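Local coordinates for protein CrmK (Actinoalloteichus sp. WH1-2216-6, PDB 5I1V) that is a covalently flavinylated FAD oxidase involved in shunt product recycling in caerulomycin biosynthesis, at residues Val7-Lys10 with Arg15-Leu18; Leu19-Ala22 with Phe27-Gln30; Val87-Glu92 with Asp210-Ala215; His132-Gly137 with Thr198-Arg203. One frame throughout, in Å; residues are numbered along the deposited sequence.

Contact 1. Residues Val7-Lys10 with Arg15-Leu18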
loop_
_atom_site.group_PDB
_atom_site.type_symbol
_atom_site.label_atom_id
_atom_site.label_comp_id
_atom_site.label_asym_id
_atom_site.label_seq_id
_atom_site.Cartn_x
_atom_site.Cartn_y
_atom_site.Cartn_z
ATOM N N VAL A 7 6.448 -24.320 2.566
ATOM C CA VAL A 7 6.506 -24.382 1.088
ATOM C C VAL A 7 7.919 -24.340 0.549
ATOM O O VAL A 7 8.755 -23.612 1.063
ATOM C CB VAL A 7 5.643 -23.256 0.492
ATOM C CG1 VAL A 7 5.709 -23.335 -1.003
ATOM C CG2 VAL A 7 4.201 -23.451 0.957
ATOM N N THR A 8 8.212 -25.151 -0.474
ATOM C CA THR A 8 9.472 -25.116 -1.138
ATOM C C THR A 8 9.204 -24.700 -2.573
ATOM O O THR A 8 8.366 -25.283 -3.240
ATOM C CB THR A 8 10.201 -26.470 -1.094
ATOM O OG1 THR A 8 10.534 -26.781 0.261
ATOM C CG2 THR A 8 11.479 -26.423 -1.905
ATOM N N VAL A 9 9.882 -23.677 -3.022
ATOM C CA VAL A 9 9.716 -23.174 -4.375
ATOM C C VAL A 9 11.024 -23.262 -5.169
ATOM O O VAL A 9 11.962 -22.494 -4.916
ATOM C CB VAL A 9 9.192 -21.728 -4.355
ATOM C CG1 VAL A 9 9.055 -21.190 -5.766
ATOM C CG2 VAL A 9 7.843 -21.646 -3.629
ATOM N N LYS A 10 11.059 -24.174 -6.157
ATOM C CA LYS A 10 12.216 -24.354 -7.055
ATOM C C LYS A 10 11.897 -23.675 -8.366
ATOM O O LYS A 10 10.761 -23.265 -8.572
ATOM C CB LYS A 10 12.481 -25.862 -7.281
ATOM C CG LYS A 10 12.717 -26.611 -5.958
ATOM C CD LYS A 10 13.568 -27.855 -6.107
ATOM C CE LYS A 10 13.904 -28.459 -4.752
ATOM N NZ LYS A 10 12.824 -29.413 -4.357
ATOM N N ARG A 15 5.935 -19.501 -9.035
ATOM C CA ARG A 15 6.234 -18.520 -7.998
ATOM C C ARG A 15 7.695 -18.084 -7.910
ATOM O O ARG A 15 8.002 -17.035 -7.320
ATOM C CB ARG A 15 5.818 -19.093 -6.632
ATOM C CG ARG A 15 4.340 -19.112 -6.417
ATOM C CD ARG A 15 4.019 -19.826 -5.138
ATOM N NE ARG A 15 4.220 -21.249 -5.267
ATOM C CZ ARG A 15 3.792 -22.134 -4.367
ATOM N NH1 ARG A 15 3.180 -21.735 -3.251
ATOM N NH2 ARG A 15 4.008 -23.423 -4.568
ATOM N N TYR A 16 8.612 -18.881 -8.461
ATOM C CA TYR A 16 10.015 -18.633 -8.206
ATOM C C TYR A 16 10.431 -17.267 -8.730
ATOM O O TYR A 16 11.186 -16.543 -8.040
ATOM C CB TYR A 16 10.821 -19.780 -8.822
ATOM C CG TYR A 16 12.320 -19.704 -8.678
ATOM C CD1 TYR A 16 13.073 -18.860 -9.483
ATOM C CD2 TYR A 16 13.000 -20.499 -7.721
ATOM C CE1 TYR A 16 14.460 -18.825 -9.378
ATOM C CE2 TYR A 16 14.380 -20.441 -7.612
ATOM C CZ TYR A 16 15.092 -19.616 -8.424
ATOM O OH TYR A 16 16.454 -19.613 -8.319
ATOM N N ASP A 17 9.977 -16.891 -9.923
ATOM C CA ASP A 17 10.461 -15.617 -10.511
ATOM C C ASP A 17 9.936 -14.433 -9.734
ATOM O O ASP A 17 10.607 -13.443 -9.627
ATOM C CB ASP A 17 10.141 -15.468 -12.001
ATOM C CG ASP A 17 10.973 -16.424 -12.881
ATOM O OD1 ASP A 17 12.026 -16.959 -12.437
ATOM O OD2 ASP A 17 10.542 -16.662 -14.015
ATOM N N LEU A 18 8.735 -14.558 -9.169
ATOM C CA LEU A 18 8.189 -13.530 -8.251
ATOM C C LEU A 18 9.021 -13.442 -6.977
ATOM O O LEU A 18 9.481 -12.374 -6.579
ATOM C CB LEU A 18 6.734 -13.864 -7.940
ATOM C CG LEU A 18 5.848 -12.826 -7.191
ATOM C CD1 LEU A 18 5.973 -13.077 -5.722
ATOM C CD2 LEU A 18 6.126 -11.371 -7.577
#

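Contact 2. Residues Leu19-Ala22 with Phe27-Gln30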
loop_
_atom_site.group_PDB
_atom_site.type_symbol
_atom_site.label_atom_id
_atom_site.label_comp_id
_atom_site.label_asym_id
_atom_site.label_seq_id
_atom_site.Cartn_x
_atom_site.Cartn_y
_atom_site.Cartn_z
ATOM N N LEU A 19 9.233 -14.579 -6.308
ATOM C CA LEU A 19 10.058 -14.547 -5.105
ATOM C C LEU A 19 11.484 -14.055 -5.307
ATOM O O LEU A 19 12.117 -13.607 -4.361
ATOM C CB LEU A 19 10.066 -15.923 -4.426
ATOM C CG LEU A 19 8.690 -16.342 -3.911
ATOM C CD1 LEU A 19 8.771 -17.762 -3.438
ATOM C CD2 LEU A 19 8.246 -15.425 -2.788
ATOM N N ALA A 20 12.004 -14.148 -6.520
ATOM C CA ALA A 20 13.348 -13.742 -6.809
ATOM C C ALA A 20 13.534 -12.219 -6.823
ATOM O O ALA A 20 14.677 -11.742 -6.701
ATOM C CB ALA A 20 13.772 -14.319 -8.115
ATOM N N ARG A 21 12.428 -11.484 -6.958
ATOM C CA ARG A 21 12.413 -10.045 -7.067
ATOM C C ARG A 21 11.875 -9.399 -5.794
ATOM O O ARG A 21 10.951 -9.908 -5.186
ATOM C CB ARG A 21 11.570 -9.653 -8.269
ATOM C CG ARG A 21 12.238 -10.031 -9.566
ATOM C CD ARG A 21 11.280 -10.367 -10.683
ATOM N NE ARG A 21 12.089 -10.503 -11.890
ATOM C CZ ARG A 21 12.709 -11.614 -12.289
ATOM N NH1 ARG A 21 13.463 -11.545 -13.371
ATOM N NH2 ARG A 21 12.557 -12.801 -11.654
ATOM N N ALA A 22 12.530 -8.358 -5.299
ATOM C CA ALA A 22 12.015 -7.680 -4.123
ATOM C C ALA A 22 12.103 -6.204 -4.449
ATOM O O ALA A 22 11.989 -5.853 -5.633
ATOM C CB ALA A 22 12.796 -8.077 -2.880
ATOM N N PHE A 27 18.731 -6.469 -8.094
ATOM C CA PHE A 27 19.203 -7.718 -7.502
ATOM C C PHE A 27 18.158 -8.793 -7.600
ATOM O O PHE A 27 17.212 -8.807 -6.826
ATOM C CB PHE A 27 19.587 -7.486 -6.057
ATOM C CG PHE A 27 20.450 -6.302 -5.874
ATOM C CD1 PHE A 27 21.617 -6.178 -6.583
ATOM C CD2 PHE A 27 20.079 -5.305 -5.006
ATOM C CE1 PHE A 27 22.432 -5.041 -6.433
ATOM C CE2 PHE A 27 20.888 -4.184 -4.843
ATOM C CZ PHE A 27 22.054 -4.064 -5.543
ATOM N N VAL A 28 18.341 -9.698 -8.540
ATOM C CA VAL A 28 17.403 -10.776 -8.738
ATOM C C VAL A 28 18.056 -12.024 -8.158
ATOM O O VAL A 28 19.121 -12.416 -8.561
ATOM C CB VAL A 28 17.032 -10.893 -10.239
ATOM C CG1 VAL A 28 16.252 -12.169 -10.532
ATOM C CG2 VAL A 28 16.234 -9.643 -10.664
ATOM N N ALA A 29 17.414 -12.661 -7.192
ATOM C CA ALA A 29 18.005 -13.855 -6.578
ATOM C C ALA A 29 17.923 -15.094 -7.463
ATOM O O ALA A 29 16.980 -15.262 -8.242
ATOM C CB ALA A 29 17.300 -14.127 -5.268
ATOM N N GLN A 30 18.835 -16.035 -7.271
ATOM C CA GLN A 30 18.720 -17.320 -7.934
ATOM C C GLN A 30 19.103 -18.501 -7.046
ATOM O O GLN A 30 20.045 -19.240 -7.341
ATOM C CB GLN A 30 19.463 -17.346 -9.289
ATOM C CG GLN A 30 20.780 -16.677 -9.269
ATOM C CD GLN A 30 21.363 -16.559 -10.678
ATOM O OE1 GLN A 30 21.072 -17.395 -11.569
ATOM N NE2 GLN A 30 22.176 -15.521 -10.891
HETATM O O HOH W 1 15.495 -9.602 -4.648
HETATM O O HOH W 2 14.700 -7.799 -7.274
#

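Contact 3. Residues Val87-Glu92 with Asp210-Ala215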
loop_
_atom_site.group_PDB
_atom_site.type_symbol
_atom_site.label_atom_id
_atom_site.label_comp_id
_atom_site.label_asym_id
_atom_site.label_seq_id
_atom_site.Cartn_x
_atom_site.Cartn_y
_atom_site.Cartn_z
ATOM N N VAL A 87 0.688 -10.258 14.305
ATOM C CA VAL A 87 0.875 -9.127 15.257
ATOM C C VAL A 87 -0.234 -9.246 16.324
ATOM O O VAL A 87 -1.394 -9.394 15.982
ATOM C CB VAL A 87 0.748 -7.764 14.548
ATOM C CG1 VAL A 87 0.809 -6.603 15.530
ATOM C CG2 VAL A 87 1.856 -7.609 13.525
ATOM N N GLY A 88 0.134 -9.284 17.591
ATOM C CA GLY A 88 -0.835 -9.540 18.663
ATOM C C GLY A 88 -0.213 -9.231 20.013
ATOM O O GLY A 88 0.995 -9.250 20.145
ATOM N N TYR A 89 -1.029 -8.930 21.006
ATOM C CA TYR A 89 -0.541 -8.804 22.384
ATOM C C TYR A 89 -0.365 -10.156 23.034
ATOM O O TYR A 89 -1.227 -10.995 22.936
ATOM C CB TYR A 89 -1.555 -8.072 23.242
ATOM C CG TYR A 89 -1.012 -7.613 24.569
ATOM C CD1 TYR A 89 0.072 -6.734 24.619
ATOM C CD2 TYR A 89 -1.600 -8.027 25.786
ATOM C CE1 TYR A 89 0.536 -6.245 25.806
ATOM C CE2 TYR A 89 -1.106 -7.555 27.006
ATOM C CZ TYR A 89 -0.049 -6.670 27.004
ATOM O OH TYR A 89 0.454 -6.131 28.200
ATOM N N ASP A 90 0.785 -10.351 23.653
ATOM C CA ASP A 90 1.157 -11.566 24.343
ATOM C C ASP A 90 0.987 -11.270 25.847
ATOM O O ASP A 90 1.818 -10.550 26.483
ATOM C CB ASP A 90 2.602 -11.913 23.980
ATOM C CG ASP A 90 3.099 -13.236 24.603
ATOM O OD1 ASP A 90 2.593 -13.674 25.652
ATOM O OD2 ASP A 90 4.070 -13.810 24.047
ATOM N N GLU A 91 -0.126 -11.763 26.398
ATOM C CA GLU A 91 -0.456 -11.530 27.813
ATOM C C GLU A 91 0.588 -12.030 28.780
ATOM O O GLU A 91 0.798 -11.445 29.824
ATOM C CB GLU A 91 -1.771 -12.218 28.185
ATOM C CG GLU A 91 -3.002 -11.473 27.717
ATOM C CD GLU A 91 -4.180 -11.676 28.656
ATOM O OE1 GLU A 91 -5.219 -12.200 28.206
ATOM O OE2 GLU A 91 -4.062 -11.319 29.848
ATOM N N GLU A 92 1.218 -13.140 28.458
ATOM C CA GLU A 92 2.177 -13.712 29.375
ATOM C C GLU A 92 3.438 -12.831 29.497
ATOM O O GLU A 92 4.023 -12.791 30.551
ATOM C CB GLU A 92 2.475 -15.177 28.984
ATOM C CG GLU A 92 3.905 -15.654 29.229
ATOM C CD GLU A 92 4.354 -16.718 28.230
ATOM O OE1 GLU A 92 3.598 -17.708 28.020
ATOM O OE2 GLU A 92 5.466 -16.552 27.656
ATOM N N ASP A 210 -0.557 -4.124 33.148
ATOM C CA ASP A 210 -0.395 -5.023 32.001
ATOM C C ASP A 210 -1.497 -5.062 30.950
ATOM O O ASP A 210 -1.563 -5.982 30.153
ATOM C CB ASP A 210 -0.024 -6.417 32.485
ATOM C CG ASP A 210 -1.015 -6.957 33.405
ATOM O OD1 ASP A 210 -2.208 -6.664 33.174
ATOM O OD2 ASP A 210 -0.617 -7.663 34.357
ATOM N N ALA A 211 -2.327 -4.041 30.924
ATOM C CA ALA A 211 -3.207 -3.819 29.796
ATOM C C ALA A 211 -2.401 -3.391 28.548
ATOM O O ALA A 211 -1.409 -2.644 28.630
ATOM C CB ALA A 211 -4.262 -2.781 30.124
ATOM N N PRO A 212 -2.852 -3.866 27.381
ATOM C CA PRO A 212 -2.108 -3.574 26.187
ATOM C C PRO A 212 -2.190 -2.122 25.850
ATOM O O PRO A 212 -1.262 -1.585 25.297
ATOM C CB PRO A 212 -2.825 -4.400 25.106
ATOM C CG PRO A 212 -4.094 -4.918 25.705
ATOM C CD PRO A 212 -3.849 -4.944 27.184
ATOM N N GLU A 213 -3.303 -1.467 26.219
ATOM C CA GLU A 213 -3.447 -0.040 25.997
ATOM C C GLU A 213 -2.367 0.804 26.690
ATOM O O GLU A 213 -2.217 1.998 26.377
ATOM C CB GLU A 213 -4.820 0.419 26.462
ATOM C CG GLU A 213 -5.940 -0.046 25.564
ATOM C CD GLU A 213 -6.352 -1.501 25.795
ATOM O OE1 GLU A 213 -6.036 -2.105 26.844
ATOM O OE2 GLU A 213 -7.015 -2.043 24.896
ATOM N N GLU A 214 -1.695 0.218 27.669
ATOM C CA GLU A 214 -0.606 0.884 28.372
ATOM C C GLU A 214 0.784 0.357 28.024
ATOM O O GLU A 214 1.780 0.929 28.474
ATOM C CB GLU A 214 -0.814 0.748 29.875
ATOM C CG GLU A 214 -1.771 1.781 30.440
ATOM C CD GLU A 214 -3.205 1.401 30.203
ATOM O OE1 GLU A 214 -3.560 0.255 30.557
ATOM O OE2 GLU A 214 -3.969 2.247 29.668
ATOM N N ALA A 215 0.857 -0.732 27.256
ATOM C CA ALA A 215 2.121 -1.411 27.049
ATOM C C ALA A 215 3.008 -0.718 26.012
ATOM O O ALA A 215 4.215 -0.917 26.013
ATOM C CB ALA A 215 1.892 -2.864 26.704
#

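Contact 4. Residues His132-Gly137 with Thr198-Arg203. With FAD (flavin-adenine dinucleotide), chain E.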
loop_
_atom_site.group_PDB
_atom_site.type_symbol
_atom_site.label_atom_id
_atom_site.label_comp_id
_atom_site.label_asym_id
_atom_site.label_seq_id
_atom_site.Cartn_x
_atom_site.Cartn_y
_atom_site.Cartn_z
ATOM N N HIS A 132 14.133 -4.379 9.720
ATOM C CA HIS A 132 13.941 -3.015 10.184
ATOM C C HIS A 132 14.309 -2.784 11.666
ATOM O O HIS A 132 15.084 -1.879 12.005
ATOM C CB HIS A 132 12.509 -2.617 9.931
ATOM C CG HIS A 132 12.156 -1.263 10.405
ATOM N ND1 HIS A 132 12.596 -0.117 9.780
ATOM C CD2 HIS A 132 11.388 -0.858 11.440
ATOM C CE1 HIS A 132 12.090 0.937 10.403
ATOM N NE2 HIS A 132 11.364 0.511 11.420
ATOM N N ILE A 133 13.786 -3.622 12.554
ATOM C CA ILE A 133 13.970 -3.384 13.952
ATOM C C ILE A 133 15.425 -3.600 14.381
ATOM O O ILE A 133 15.982 -2.743 15.054
ATOM C CB ILE A 133 12.968 -4.200 14.802
ATOM C CG1 ILE A 133 11.535 -3.782 14.454
ATOM C CG2 ILE A 133 13.249 -3.955 16.277
ATOM C CD1 ILE A 133 10.450 -4.556 15.180
ATOM N N SER A 134 16.054 -4.683 13.942
ATOM C CA SER A 134 17.407 -5.050 14.356
ATOM C C SER A 134 18.457 -4.011 13.972
ATOM O O SER A 134 19.521 -3.953 14.592
ATOM C CB SER A 134 17.819 -6.429 13.786
ATOM O OG SER A 134 17.691 -6.441 12.357
ATOM N N GLY A 135 18.185 -3.209 12.954
ATOM C CA GLY A 135 19.042 -2.093 12.571
ATOM C C GLY A 135 18.894 -0.778 13.315
ATOM O O GLY A 135 19.721 0.133 13.142
ATOM N N GLY A 136 17.839 -0.665 14.122
ATOM C CA GLY A 136 17.528 0.549 14.873
ATOM C C GLY A 136 16.550 1.454 14.142
ATOM O O GLY A 136 16.803 2.627 13.966
ATOM N N GLY A 137 15.433 0.884 13.709
ATOM C CA GLY A 137 14.449 1.630 12.961
ATOM C C GLY A 137 14.023 2.909 13.609
ATOM O O GLY A 137 13.832 2.971 14.811
ATOM N N THR A 198 12.721 -14.814 14.446
ATOM C CA THR A 198 11.383 -15.246 14.127
ATOM C C THR A 198 10.294 -14.262 14.630
ATOM O O THR A 198 9.195 -14.105 14.009
ATOM C CB THR A 198 11.160 -16.667 14.664
ATOM O OG1 THR A 198 11.533 -16.712 16.013
ATOM C CG2 THR A 198 12.036 -17.628 13.893
ATOM N N ARG A 199 10.541 -13.617 15.766
ATOM C CA ARG A 199 9.556 -12.677 16.309
ATOM C C ARG A 199 10.223 -11.758 17.312
ATOM O O ARG A 199 11.253 -12.063 17.837
ATOM C CB ARG A 199 8.339 -13.390 16.962
ATOM C CG ARG A 199 8.697 -14.266 18.130
ATOM C CD ARG A 199 7.684 -15.399 18.409
ATOM N NE ARG A 199 7.762 -16.439 17.404
ATOM C CZ ARG A 199 6.771 -16.794 16.589
ATOM N NH1 ARG A 199 5.569 -16.276 16.733
ATOM N NH2 ARG A 199 6.981 -17.710 15.661
ATOM N N TYR A 200 9.585 -10.633 17.560
ATOM C CA TYR A 200 10.070 -9.588 18.457
ATOM C C TYR A 200 8.920 -9.371 19.424
ATOM O O TYR A 200 7.739 -9.583 19.069
ATOM C CB TYR A 200 10.253 -8.245 17.733
ATOM C CG TYR A 200 11.283 -8.119 16.656
ATOM C CD1 TYR A 200 12.594 -7.841 16.989
ATOM C CD2 TYR A 200 10.946 -8.201 15.299
ATOM C CE1 TYR A 200 13.573 -7.634 16.027
ATOM C CE2 TYR A 200 11.930 -8.010 14.306
ATOM C CZ TYR A 200 13.244 -7.714 14.682
ATOM O OH TYR A 200 14.262 -7.485 13.767
ATOM N N TRP A 201 9.243 -8.876 20.588
ATOM C CA TRP A 201 8.247 -8.407 21.538
ATOM C C TRP A 201 8.546 -6.956 21.868
ATOM O O TRP A 201 9.661 -6.596 22.253
ATOM C CB TRP A 201 8.259 -9.252 22.823
ATOM C CG TRP A 201 7.613 -10.596 22.695
ATOM C CD1 TRP A 201 6.313 -10.898 22.862
ATOM C CD2 TRP A 201 8.269 -11.821 22.341
ATOM N NE1 TRP A 201 6.101 -12.252 22.661
ATOM C CE2 TRP A 201 7.291 -12.839 22.342
ATOM C CE3 TRP A 201 9.584 -12.154 22.067
ATOM C CZ2 TRP A 201 7.603 -14.180 22.091
ATOM C CZ3 TRP A 201 9.900 -13.482 21.795
ATOM C CH2 TRP A 201 8.917 -14.480 21.831
ATOM N N LEU A 202 7.499 -6.128 21.790
ATOM C CA LEU A 202 7.622 -4.741 22.011
ATOM C C LEU A 202 6.830 -4.274 23.217
ATOM O O LEU A 202 5.650 -4.587 23.348
ATOM C CB LEU A 202 7.143 -3.957 20.774
ATOM C CG LEU A 202 7.789 -4.336 19.434
ATOM C CD1 LEU A 202 7.056 -3.663 18.286
ATOM C CD2 LEU A 202 9.229 -3.915 19.394
ATOM N N ARG A 203 7.468 -3.432 24.021
ATOM C CA ARG A 203 6.805 -2.797 25.137
ATOM C C ARG A 203 7.659 -1.667 25.705
ATOM O O ARG A 203 8.855 -1.733 25.648
ATOM C CB ARG A 203 6.520 -3.880 26.192
ATOM C CG ARG A 203 7.313 -3.828 27.449
ATOM C CD ARG A 203 6.982 -5.030 28.333
ATOM N NE ARG A 203 5.897 -4.762 29.245
ATOM C CZ ARG A 203 6.052 -4.130 30.412
ATOM N NH1 ARG A 203 7.266 -3.717 30.793
ATOM N NH2 ARG A 203 4.999 -3.903 31.200
HETATM P PA FAD E . 15.050 -7.600 3.774
HETATM O O1A FAD E . 15.575 -7.206 2.416
HETATM O O2A FAD E . 14.114 -8.773 3.796
HETATM O O5B FAD E . 16.243 -7.839 4.767
HETATM C C5B FAD E . 17.172 -6.820 5.121
HETATM C C4B FAD E . 18.418 -7.472 5.736
HETATM O O4B FAD E . 18.009 -8.034 6.999
HETATM C C3B FAD E . 19.050 -8.631 4.995
HETATM O O3B FAD E . 20.413 -8.708 5.370
HETATM C C2B FAD E . 18.333 -9.832 5.544
HETATM O O2B FAD E . 18.899 -11.122 5.290
HETATM C C1B FAD E . 18.155 -9.434 7.015
HETATM N N9A FAD E . 16.909 -9.993 7.595
HETATM C C8A FAD E . 15.623 -9.907 7.136
HETATM N N7A FAD E . 14.793 -10.670 7.919
HETATM C C5A FAD E . 15.565 -11.203 8.843
HETATM C C6A FAD E . 15.285 -12.067 9.963
HETATM N N6A FAD E . 14.025 -12.405 10.159
HETATM N N1A FAD E . 16.323 -12.445 10.717
HETATM C C2A FAD E . 17.595 -12.083 10.447
HETATM N N3A FAD E . 17.931 -11.225 9.449
HETATM C C4A FAD E . 16.931 -10.837 8.618
HETATM N N1 FAD E . 14.323 2.382 7.772
HETATM C C2 FAD E . 14.030 3.223 8.792
HETATM O O2 FAD E . 14.623 3.118 9.872
HETATM N N3 FAD E . 13.099 4.197 8.697
HETATM C C4 FAD E . 12.406 4.457 7.596
HETATM O O4 FAD E . 11.529 5.346 7.575
HETATM C C4X FAD E . 12.637 3.600 6.442
HETATM N N5 FAD E . 11.964 3.804 5.278
HETATM C C5X FAD E . 12.130 2.928 4.275
HETATM C C6 FAD E . 11.332 3.020 3.134
HETATM C C7 FAD E . 11.457 2.156 2.047
HETATM C C7M FAD E . 10.535 2.319 0.832
HETATM C C8 FAD E . 12.491 1.104 2.151
HETATM C C8M FAD E . 12.726 0.135 1.025
HETATM C C9 FAD E . 13.311 0.990 3.279
HETATM C C9A FAD E . 13.165 1.866 4.353
HETATM N N10 FAD E . 13.955 1.766 5.504
HETATM C C10 FAD E . 13.687 2.588 6.583
HETATM C "C1'" FAD E . 15.144 0.914 5.550
HETATM C "C2'" FAD E . 14.814 -0.419 6.140
HETATM O "O2'" FAD E . 14.781 -0.293 7.548
HETATM C "C3'" FAD E . 15.769 -1.485 5.717
HETATM O "O3'" FAD E . 15.753 -1.572 4.265
HETATM C "C4'" FAD E . 15.434 -2.839 6.378
HETATM O "O4'" FAD E . 16.650 -3.580 6.476
HETATM C "C5'" FAD E . 14.395 -3.589 5.569
HETATM O "O5'" FAD E . 14.058 -4.784 6.273
HETATM P P FAD E . 13.280 -5.880 5.430
HETATM O O1P FAD E . 12.126 -5.269 4.725
HETATM O O2P FAD E . 13.034 -7.082 6.286
HETATM O O3P FAD E . 14.390 -6.257 4.310
#

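Contact 1. Residues Val7-Lys10 with Arg15-Leu18
V9 and Y16 bring the strand 7-9 and the helical turn 15-18 nearest each other, their CA atoms 5.9 Å apart. The side chain of V9 splits its work. CG1, anti to the backbone N (chi1 178°), rests 3.6 Å from the backbone N of Y16 and also touches Y16 CB, while CG2 lies over one face of the R15 guanidinium, toward its rim. V7 CG1 touches the same group near NH1, 3.7 Å away. Beta-branched valines suit an extended strand. The polar atoms of the guanidinium bond elsewhere: NH2 makes a salt bridge to D13, and NH1 bonds K113 O of the second subunit. The Y16 ring stands beside the strand end, CD2 3.4 Å from K10 C, with V9 O near the ring plane at its edge. Its hydroxyl bonds P31 O, and its ring meets F34 edge-to-face. Putting a leucine in place of Y16 would probably leave P31 O without this hydroxyl and open a gap beside K10 and F34. The arrangement is a short beta-to-alpha connection at the edge of the mixed sheet, where strand 7-9 pairs antiparallel with 33-36.

Contact 2. Residues Leu19-Ala22 with Phe27-Gln30
A20 and V28, with R21 beside them, carry most of this meeting between two loop segments. The carbonyl of A20 is the chief polar link: A29 N donates to A20 O over 2.9 Å in a nearly straight bond (167° at the hydrogen). V28 CA adds a CA-H...O contact to the same oxygen, 3.5 Å away. A small methyl is what the site admits, because A20 CB already stands 3.3 Å from A29 O and also touches V28 CG1. A20 lies near the C-terminal end of helix 15-19, and residues 27-30 lead toward strand 33-36, so the bond closes an irregular loop on the way from helix to sheet. A water bonded to F27 O, 2.7 Å away, accepts from A22 N and thus bridges the two backbones beyond the direct bond. R21 is partly exposed. Its chain bends at chi2 (149°) and lays the guanidinium across V28, whose CG1 sits over one face, offset toward the rim, 3.9 Å from R21 NH2. Valine offers a branched apolar surface to the flat cation, and arginine can use it because its N-H groups point around the rim: NH2 bonds D17 O in the helix just before. R21 also packs on P318 of the second subunit, while A29 packs on A71 and on I78 of strand 77-80.

Contact 3. Residues Val87-Glu92 with Asp210-Ala215
Y89 reaches from its strand to P212, A215 and the carbonyl of D210, and nearly all of the contact is made by this one side chain. Its bond from CA to CB points toward the segment 210-215, and CG, anti to the backbone N (chi1 -166°), carries the ring out to P212. CG itself meets P212 CB at 3.7 Å, and CD1 and CD2 lie nearly as close to the same carbon. P212 CB stands almost exactly over the ring centre, 3.6 Å from the centroid and 8° off the ring normal, a CH-pi contact of proline on tyrosine. Proline suits this place since its locked ring holds CB over the tyrosine face, with P212 CD near Y89 CE2 and P212 CG nearest Y89 CD2. Farther out, CE1 meets the methyl of A215 at 3.8 Å, where a small residue lets the helical turn come close. CE2 comes within 3.5 Å of D210 O, which CZ also approaches while meeting P212 CA. At the tip, OH donates to D210 O over 2.8 Å. It approaches from above the carbonyl plane, 56° out of it, so the lone pairs are not squarely used. The hydroxyl therefore grips the backbone just before the short helical turn, and the ring lies against the turn itself. Strand 87-90 is an outermost strand of the five-stranded antiparallel sheet, next to 95-99, whose F96 meets Y89 and also packs on P212 and A215. Y115 of helix 104-115 touches both Y89 and P212, and R4 of the second subunit also packs on P212.

Contact 4. Residues His132-Gly137 with Thr198-Arg203
I133 lies over one face of the Y200 ring, the two side chains running alongside each other and pointing opposite ways. With CG1 anti to the carbonyl carbon (chi1 -61°) and the chain then extended, I133 spreads along the ring: CB sits 3.5 Å from Y200 CZ, and CD1 makes a CH-pi contact 3.9 Å from the centroid. Isoleucine suits the place because its branch lets CG2 reach the CE1 side of the ring while CD1 covers the CD2 side. CD1 goes on to touch L202 CD2 loosely, at 4.4 Å. Y200, whose CG is likewise anti to its own carbonyl carbon (chi1 -65°), points from strand 196-202 toward the turn and brings its OH beside S134, where S134 N gives it a weak hydrogen bond of 3.3 Å. The firmer partner of that hydroxyl is G130 O, so tyrosine joins an apolar face to a polar tip that meets two backbone groups. With a phenylalanine at Y200, G130 O would probably lose its hydroxyl mate and S134 N its weak acceptor, leaving the turn less firmly placed. Residues 133-136 form a type I beta turn. Just before it, H132 takes the other direction: ND1 shares a hydrogen bond of 3.1 Å with FAD O2', either atom possibly donating, and H132 CE1 lies 3.4 Å from FAD O2. Chemically, then, the segment 132-137 is held by packing on Y200 and by the bonds of its hydroxyl, the one to S134 N being weak, and presents a ribityl-binding histidine to the covalently bound flavin.

In the fold
From the N terminus, contact 1 closes the short loop between strand 7-9 and helix 15-19, and contact 2 follows at once, closing the next loop before strand 33-36. The two touch, V9 against L19 and Y16 against Q30, and together fasten the first residues to the mixed sheet. Contact 3 opens much later, on strand 87-90, and closes a long loop at helix 212-215; contact 4 is nested inside it, joining the segment 132-137, which reaches FAD, to strand 196-202. Both reach the five-stranded antiparallel sheet, and D90 and W201 connect them, probably by a hydrogen bond. Contacts 1, 2 and 3 all touch the second subunit, whereas contact 4 touches no other protein chain.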